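PDB 4MY0: GCN5-related N-acetyltransferase from Kribbella flavida, which probably transfers an acetyl group from acetyl-coenzyme A to an amino group of an acceptor such as an aminoglycoside. Local coordinates for residues V158-A163 with A206-E210. Sequence-based numbering, arbitrary orientation.
Sequences VAVRRA and AYLAE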
loop_
_atom_site.group_PDB
_atom_site.type_symbol
_atom_site.label_atom_id
_atom_site.label_comp_id
_atom_site.label_asym_id
_atom_site.label_seq_id
_atom_site.Cartn_x
_atom_site.Cartn_y
_atom_site.Cartn_z
ATOM N N VAL C 158 14.939 -39.400 -7.899
ATOM C CA VAL C 158 14.111 -39.420 -9.103
ATOM C C VAL C 158 14.786 -38.680 -10.253
ATOM O O VAL C 158 15.157 -37.508 -10.119
ATOM C CB VAL C 158 12.731 -38.788 -8.849
ATOM C CG1 VAL C 158 11.860 -38.870 -10.105
ATOM C CG2 VAL C 158 12.048 -39.465 -7.674
ATOM N N ALA C 159 14.935 -39.365 -11.386
ATOM C CA ALA C 159 15.433 -38.738 -12.609
ATOM C C ALA C 159 14.436 -37.693 -13.119
ATOM O O ALA C 159 13.280 -38.008 -13.395
ATOM C CB ALA C 159 15.713 -39.802 -13.689
ATOM N N VAL C 160 14.891 -36.447 -13.211
ATOM C CA VAL C 160 14.090 -35.338 -13.712
ATOM C C VAL C 160 14.902 -34.639 -14.790
ATOM O O VAL C 160 16.042 -34.269 -14.546
ATOM C CB VAL C 160 13.808 -34.312 -12.607
ATOM C CG1 VAL C 160 13.098 -33.102 -13.185
ATOM C CG2 VAL C 160 12.977 -34.930 -11.510
ATOM N N ARG C 161 14.343 -34.465 -15.982
ATOM C CA ARG C 161 15.111 -33.815 -17.039
ATOM C C ARG C 161 14.354 -32.634 -17.628
ATOM O O ARG C 161 13.130 -32.546 -17.515
ATOM C CB ARG C 161 15.484 -34.811 -18.142
ATOM C CG ARG C 161 14.371 -35.063 -19.115
ATOM C CD ARG C 161 14.883 -35.755 -20.389
ATOM N NE ARG C 161 13.908 -35.675 -21.475
ATOM C CZ ARG C 161 12.964 -36.582 -21.694
ATOM N NH1 ARG C 161 12.119 -36.439 -22.710
ATOM N NH2 ARG C 161 12.866 -37.640 -20.901
ATOM N N ARG C 162 15.092 -31.719 -18.244
ATOM C CA ARG C 162 14.479 -30.581 -18.903
ATOM C C ARG C 162 13.636 -31.067 -20.072
ATOM O O ARG C 162 14.044 -31.964 -20.806
ATOM C CB ARG C 162 15.553 -29.605 -19.393
ATOM C CG ARG C 162 15.003 -28.458 -20.231
ATOM C CD ARG C 162 15.955 -27.264 -20.240
ATOM N NE ARG C 162 17.257 -27.594 -20.809
ATOM C CZ ARG C 162 17.472 -27.779 -22.107
ATOM N NH1 ARG C 162 16.464 -27.694 -22.973
ATOM N NH2 ARG C 162 18.690 -28.071 -22.542
ATOM N N ALA C 163 12.451 -30.488 -20.240
ATOM C CA ALA C 163 11.583 -30.903 -21.335
ATOM C C ALA C 163 11.467 -29.801 -22.382
ATOM O O ALA C 163 11.813 -28.637 -22.125
ATOM C CB ALA C 163 10.208 -31.283 -20.815
ATOM N N ALA C 206 9.867 -26.306 -18.310
ATOM C CA ALA C 206 9.197 -27.607 -18.218
ATOM C C ALA C 206 10.184 -28.705 -17.843
ATOM O O ALA C 206 11.268 -28.770 -18.403
ATOM C CB ALA C 206 8.514 -27.953 -19.549
ATOM N N TYR C 207 9.804 -29.568 -16.905
ATOM C CA TYR C 207 10.644 -30.702 -16.499
ATOM C C TYR C 207 9.828 -31.971 -16.481
ATOM O O TYR C 207 8.640 -31.942 -16.152
ATOM C CB TYR C 207 11.299 -30.442 -15.130
ATOM C CG TYR C 207 12.220 -29.257 -15.232
ATOM C CD1 TYR C 207 13.515 -29.412 -15.689
ATOM C CD2 TYR C 207 11.760 -27.966 -14.972
ATOM C CE1 TYR C 207 14.347 -28.325 -15.849
ATOM C CE2 TYR C 207 12.595 -26.869 -15.124
ATOM C CZ TYR C 207 13.888 -27.061 -15.565
ATOM O OH TYR C 207 14.744 -25.997 -15.727
ATOM N N LEU C 208 10.470 -33.080 -16.842
ATOM C CA LEU C 208 9.780 -34.345 -17.028
ATOM C C LEU C 208 10.461 -35.461 -16.247
ATOM O O LEU C 208 11.681 -35.637 -16.328
ATOM C CB LEU C 208 9.759 -34.701 -18.516
ATOM C CG LEU C 208 9.201 -36.072 -18.888
ATOM C CD1 LEU C 208 7.721 -36.128 -18.561
ATOM C CD2 LEU C 208 9.443 -36.364 -20.359
ATOM N N ALA C 209 9.669 -36.210 -15.482
ATOM C CA ALA C 209 10.149 -37.443 -14.857
ATOM C C ALA C 209 9.460 -38.620 -15.547
ATOM O O ALA C 209 8.636 -38.414 -16.437
ATOM C CB ALA C 209 9.845 -37.441 -13.379
ATOM N N GLU C 210 9.769 -39.843 -15.121
ATOM C CA GLU C 210 9.149 -41.047 -15.688
ATOM C C GLU C 210 7.621 -41.044 -15.545
ATOM O O GLU C 210 6.902 -41.495 -16.446
ATOM C CB GLU C 210 9.738 -42.299 -15.030
ATOM C CG GLU C 210 9.197 -43.618 -15.558
ATOM C CD GLU C 210 10.100 -44.796 -15.202
ATOM O OE1 GLU C 210 10.770 -44.738 -14.144
ATOM O OE2 GLU C 210 10.154 -45.772 -15.988
HETATM O O HOH W 1 12.007 -40.105 -13.759
HETATM O O HOH W 2 11.711 -26.323 -20.623
#
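Arg161 and Leu208 form the hydrogen-bonded pair of a short antiparallel bridge, by which strand 161-162 adds itself to strand 205-209 of the second GNAT region. Both bonds of the pair are close to straight: Arg161 N reaches Leu208 O at 2.9 Å, and Leu208 N returns to Arg161 O at 2.8 Å. A third backbone bond, Ala163 N to Ala206 O (2.8 Å), approaches from above the carbonyl plane. Next to it, Arg162 and Tyr207 form a non-hydrogen-bonded pair. With CG anti to its carbonyl carbon (chi1 -63°), Tyr207 sets its ring obliquely against strand 161-162, CD1 lying 3.6 Å from Arg162 CA. Val160 CG1 packs on Tyr207 CB at 3.8 Å. Tyr207 OH hydrogen-bonds NH2 of Arg27 of the second subunit. On the other face, Leu208 CD2 sits over one face of the Arg161 guanidinium, 3.6 Å from NH1, which also forms a salt bridge with Asp167. Replacing Tyr207 with an alanine would probably uncover Arg162 CA and leave that Arg27 without its hydroxyl partner. Beyond the pair, strand 212-219 continues the sheet alongside 205-209, helix 168-182 covers Ala163 and Leu208, and helix 233-244 packs against Val158 and Ala209.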